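Local atomic coordinates of galactan 1,3-beta-galactosidase (Phanerochaete chrysosporium, PDB entry 7BYS), a protein that probably cleaves beta-1,3-galactan from its chain end as a family 43 glycoside hydrolase and also carries a calcium-containing carbohydrate-binding module. Residues 180-192 against 198-210. Numbering follows the deposited sequence.
Sequences VMNGATLEAPGIV and YFLIASHTSGWAP
L200 CD1 packs against I191 CG1 at 3.8 Å and also reaches P189 CB, since CG lies anti to the backbone N (chi1 169°) and the branch leans over the neighbouring strand. F162 of strand 161-167 meets L200 and P189. The backbones pair antiparallel through G190 with I201 and V192 with F199; the bond from I201 N to G190 O is 2.8 Å long and nearly straight (170°). Between G190 and E187 the register slips by one residue, a beta bulge, before E187 and S203 pair again. Farther out, L186 CD2 sits over one face of the H204 imidazole in a CH-pi contact, 3.9 Å from the centroid. H204 ND1 donates to T185 O (3.0 Å), approaching above the carbonyl plane, while NE2 bonds Q228. A leucine in place of H204 would probably leave T185 O and Q228 without these partners. At the polar edge, E187 CG lies 3.3 Å from S203 OG, which donates to H204 O and also bonds Q242; a water 2.7 Å from E187 OE2 also joins S206 N and G207 O. D137 and Q242, which bind galactose in another structure of this enzyme, adjoin E187 and S203, so this bulged beta-hairpin of a five-bladed beta-propeller, the GH43 catalytic fold, borders the sugar site.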
loop_
_atom_site.group_PDB
_atom_site.type_symbol
_atom_site.label_atom_id
_atom_site.label_comp_id
_atom_site.label_asym_id
_atom_site.label_seq_id
_atom_site.Cartn_x
_atom_site.Cartn_y
_atom_site.Cartn_z
ATOM N N VAL A 180 -9.830 14.312 -19.300
ATOM C CA VAL A 180 -8.627 14.977 -18.815
ATOM C C VAL A 180 -9.003 15.912 -17.674
ATOM O O VAL A 180 -9.977 16.665 -17.772
ATOM C CB VAL A 180 -7.847 15.718 -19.921
ATOM C CG1 VAL A 180 -8.695 16.798 -20.585
ATOM C CG2 VAL A 180 -6.564 16.317 -19.363
ATOM N N MET A 181 -8.238 15.858 -16.599
ATOM C CA MET A 181 -8.357 16.804 -15.489
ATOM C C MET A 181 -7.104 17.666 -15.533
ATOM O O MET A 181 -6.044 17.269 -15.041
ATOM C CB MET A 181 -8.483 16.079 -14.156
ATOM C CG MET A 181 -9.662 15.147 -14.078
ATOM S SD MET A 181 -9.547 14.196 -12.562
ATOM C CE MET A 181 -10.265 15.347 -11.427
ATOM N N ASN A 182 -7.229 18.847 -16.130
ATOM C CA ASN A 182 -6.079 19.724 -16.302
ATOM C C ASN A 182 -5.684 20.357 -14.975
ATOM O O ASN A 182 -6.539 20.819 -14.213
ATOM C CB ASN A 182 -6.408 20.806 -17.324
ATOM C CG ASN A 182 -6.395 20.273 -18.740
ATOM O OD1 ASN A 182 -5.495 19.519 -19.124
ATOM N ND2 ASN A 182 -7.399 20.650 -19.521
ATOM N N GLY A 183 -4.382 20.357 -14.696
ATOM C CA GLY A 183 -3.868 20.952 -13.479
ATOM C C GLY A 183 -4.135 20.167 -12.217
ATOM O O GLY A 183 -3.888 20.683 -11.127
ATOM N N ALA A 184 -4.604 18.923 -12.327
ATOM C CA ALA A 184 -5.026 18.143 -11.170
ATOM C C ALA A 184 -3.872 17.562 -10.359
ATOM O O ALA A 184 -4.077 17.226 -9.189
ATOM C CB ALA A 184 -5.966 17.028 -11.623
ATOM N N THR A 185 -2.680 17.442 -10.947
ATOM C CA THR A 185 -1.488 16.893 -10.281
ATOM C C THR A 185 -1.790 15.594 -9.538
ATOM O O THR A 185 -1.464 15.426 -8.359
ATOM C CB THR A 185 -0.770 17.910 -9.376
ATOM O OG1 THR A 185 -1.594 18.255 -8.249
ATOM C CG2 THR A 185 -0.377 19.168 -10.163
ATOM N N LEU A 186 -2.417 14.669 -10.246
ATOM C CA LEU A 186 -2.799 13.388 -9.669
ATOM C C LEU A 186 -1.863 12.297 -10.154
ATOM O O LEU A 186 -1.440 12.288 -11.315
ATOM C CB LEU A 186 -4.240 13.021 -10.042
ATOM C CG LEU A 186 -5.344 13.930 -9.486
ATOM C CD1 LEU A 186 -6.671 13.608 -10.125
ATOM C CD2 LEU A 186 -5.426 13.838 -7.966
ATOM N N GLU A 187 -1.564 11.356 -9.267
ATOM C CA GLU A 187 -0.814 10.175 -9.675
ATOM C C GLU A 187 -1.336 8.967 -8.902
ATOM O O GLU A 187 -2.404 9.015 -8.279
ATOM C CB GLU A 187 0.699 10.412 -9.612
ATOM C CG GLU A 187 1.233 10.635 -8.217
ATOM C CD GLU A 187 2.746 10.854 -8.209
ATOM O OE1 GLU A 187 3.356 10.961 -9.295
ATOM O OE2 GLU A 187 3.334 10.916 -7.111
ATOM N N ALA A 188 -0.605 7.853 -8.993
ATOM C CA ALA A 188 -0.984 6.591 -8.358
ATOM C C ALA A 188 -2.471 6.256 -8.516
ATOM O O ALA A 188 -3.175 6.001 -7.520
ATOM C CB ALA A 188 -0.576 6.623 -6.881
ATOM N N PRO A 189 -2.998 6.246 -9.738
ATOM C CA PRO A 189 -4.439 6.059 -9.913
ATOM C C PRO A 189 -4.861 4.599 -9.838
ATOM O O PRO A 189 -4.086 3.677 -10.091
ATOM C CB PRO A 189 -4.683 6.579 -11.336
ATOM C CG PRO A 189 -3.400 6.250 -12.057
ATOM C CD PRO A 189 -2.324 6.516 -11.026
ATOM N N GLY A 190 -6.140 4.417 -9.519
ATOM C CA GLY A 190 -6.838 3.175 -9.804
ATOM C C GLY A 190 -8.321 3.449 -9.876
ATOM O O GLY A 190 -8.809 4.413 -9.277
ATOM N N ILE A 191 -9.053 2.607 -10.617
ATOM C CA ILE A 191 -10.509 2.714 -10.688
ATOM C C ILE A 191 -11.140 1.392 -10.284
ATOM O O ILE A 191 -10.692 0.316 -10.696
ATOM C CB ILE A 191 -11.039 3.180 -12.063
ATOM C CG1 ILE A 191 -10.758 4.679 -12.249
ATOM C CG2 ILE A 191 -12.543 2.836 -12.228
ATOM C CD1 ILE A 191 -11.025 5.205 -13.668
ATOM N N VAL A 192 -12.180 1.484 -9.463
ATOM C CA VAL A 192 -12.991 0.335 -9.108
ATOM C C VAL A 192 -14.454 0.701 -9.325
ATOM O O VAL A 192 -14.874 1.832 -9.043
ATOM C CB VAL A 192 -12.696 -0.123 -7.661
ATOM C CG1 VAL A 192 -13.074 0.950 -6.662
ATOM C CG2 VAL A 192 -13.405 -1.439 -7.362
ATOM N N TYR A 198 -18.264 4.503 -11.410
ATOM C CA TYR A 198 -16.809 4.379 -11.447
ATOM C C TYR A 198 -16.195 5.238 -10.349
ATOM O O TYR A 198 -16.541 6.417 -10.209
ATOM C CB TYR A 198 -16.249 4.828 -12.798
ATOM C CG TYR A 198 -16.835 4.105 -13.981
ATOM C CD1 TYR A 198 -16.263 2.928 -14.452
ATOM C CD2 TYR A 198 -17.960 4.597 -14.632
ATOM C CE1 TYR A 198 -16.801 2.257 -15.539
ATOM C CE2 TYR A 198 -18.502 3.928 -15.724
ATOM C CZ TYR A 198 -17.917 2.768 -16.168
ATOM O OH TYR A 198 -18.466 2.112 -17.256
ATOM N N PHE A 199 -15.278 4.656 -9.582
ATOM C CA PHE A 199 -14.610 5.363 -8.498
ATOM C C PHE A 199 -13.115 5.383 -8.768
ATOM O O PHE A 199 -12.482 4.322 -8.846
ATOM C CB PHE A 199 -14.917 4.709 -7.149
ATOM C CG PHE A 199 -16.297 4.985 -6.667
ATOM C CD1 PHE A 199 -17.365 4.252 -7.154
ATOM C CD2 PHE A 199 -16.532 5.992 -5.759
ATOM C CE1 PHE A 199 -18.666 4.524 -6.726
ATOM C CE2 PHE A 199 -17.829 6.271 -5.326
ATOM C CZ PHE A 199 -18.889 5.527 -5.814
ATOM N N LEU A 200 -12.564 6.586 -8.901
ATOM C CA LEU A 200 -11.142 6.805 -9.107
ATOM C C LEU A 200 -10.514 7.149 -7.765
ATOM O O LEU A 200 -11.020 8.018 -7.044
ATOM C CB LEU A 200 -10.943 7.969 -10.088
ATOM C CG LEU A 200 -9.530 8.533 -10.249
ATOM C CD1 LEU A 200 -8.611 7.527 -10.925
ATOM C CD2 LEU A 200 -9.532 9.834 -11.028
ATOM N N ILE A 201 -9.443 6.443 -7.414
ATOM C CA ILE A 201 -8.614 6.744 -6.253
ATOM C C ILE A 201 -7.260 7.189 -6.773
ATOM O O ILE A 201 -6.723 6.567 -7.696
ATOM C CB ILE A 201 -8.430 5.488 -5.383
ATOM C CG1 ILE A 201 -9.770 4.798 -5.119
ATOM C CG2 ILE A 201 -7.695 5.847 -4.096
ATOM C CD1 ILE A 201 -10.732 5.636 -4.355
ATOM N N ALA A 202 -6.694 8.237 -6.176
ATOM C CA ALA A 202 -5.418 8.755 -6.655
ATOM C C ALA A 202 -4.742 9.546 -5.546
ATOM O O ALA A 202 -5.391 10.030 -4.617
ATOM C CB ALA A 202 -5.616 9.641 -7.894
ATOM N N SER A 203 -3.435 9.678 -5.658
ATOM C CA SER A 203 -2.670 10.576 -4.809
ATOM C C SER A 203 -2.424 11.902 -5.521
ATOM O O SER A 203 -2.655 12.054 -6.719
ATOM C CB SER A 203 -1.352 9.920 -4.393
ATOM O OG SER A 203 -0.377 9.998 -5.423
ATOM N N HIS A 204 -1.935 12.874 -4.764
ATOM C CA HIS A 204 -1.317 14.029 -5.387
ATOM C C HIS A 204 0.172 13.762 -5.596
ATOM O O HIS A 204 0.669 12.653 -5.350
ATOM C CB HIS A 204 -1.633 15.303 -4.608
ATOM C CG HIS A 204 -2.971 15.874 -4.949
ATOM N ND1 HIS A 204 -3.250 16.420 -6.184
ATOM C CD2 HIS A 204 -4.126 15.918 -4.246
ATOM C CE1 HIS A 204 -4.510 16.814 -6.212
ATOM N NE2 HIS A 204 -5.067 16.511 -5.052
ATOM N N THR A 205 0.893 14.773 -6.087
ATOM C CA THR A 205 2.310 14.627 -6.439
ATOM C C THR A 205 3.142 15.221 -5.312
ATOM O O THR A 205 3.293 16.442 -5.213
ATOM C CB THR A 205 2.630 15.315 -7.763
ATOM O OG1 THR A 205 2.176 16.670 -7.727
ATOM C CG2 THR A 205 1.946 14.603 -8.905
ATOM N N SER A 206 3.689 14.358 -4.463
ATOM C CA SER A 206 4.601 14.799 -3.414
ATOM C C SER A 206 5.849 13.924 -3.379
ATOM O O SER A 206 6.443 13.715 -2.318
ATOM C CB SER A 206 3.909 14.863 -2.051
ATOM O OG SER A 206 3.444 13.585 -1.653
ATOM N N GLY A 207 6.256 13.415 -4.537
ATOM C CA GLY A 207 7.418 12.549 -4.605
ATOM C C GLY A 207 7.206 11.286 -3.801
ATOM O O GLY A 207 6.137 10.663 -3.830
ATOM N N TRP A 208 8.247 10.910 -3.052
ATOM C CA TRP A 208 8.221 9.718 -2.216
ATOM C C TRP A 208 7.335 9.892 -0.988
ATOM O O TRP A 208 6.862 8.892 -0.434
ATOM C CB TRP A 208 9.633 9.401 -1.720
ATOM C CG TRP A 208 10.529 8.679 -2.686
ATOM C CD1 TRP A 208 11.761 9.084 -3.117
ATOM C CD2 TRP A 208 10.283 7.413 -3.309
ATOM N NE1 TRP A 208 12.286 8.158 -3.983
ATOM C CE2 TRP A 208 11.400 7.122 -4.116
ATOM C CE3 TRP A 208 9.223 6.504 -3.271
ATOM C CZ2 TRP A 208 11.487 5.959 -4.879
ATOM C CZ3 TRP A 208 9.313 5.349 -4.029
ATOM C CH2 TRP A 208 10.435 5.087 -4.821
ATOM N N ALA A 209 7.120 11.125 -0.531
ATOM C CA ALA A 209 6.404 11.325 0.719
ATOM C C ALA A 209 4.925 11.014 0.518
ATOM O O ALA A 209 4.373 11.306 -0.544
ATOM C CB ALA A 209 6.552 12.767 1.193
ATOM N N PRO A 210 4.265 10.420 1.509
ATOM C CA PRO A 210 2.827 10.165 1.385
ATOM C C PRO A 210 2.060 11.475 1.447
ATOM O O PRO A 210 2.532 12.474 1.994
ATOM C CB PRO A 210 2.521 9.304 2.617
ATOM C CG PRO A 210 3.514 9.798 3.626
ATOM C CD PRO A 210 4.780 10.042 2.837
HETATM O O HOH W 1 0.165 17.917 -5.974
HETATM O O HOH W 2 3.454 11.431 -4.445
HETATM O O HOH W 3 5.460 13.282 -7.169
#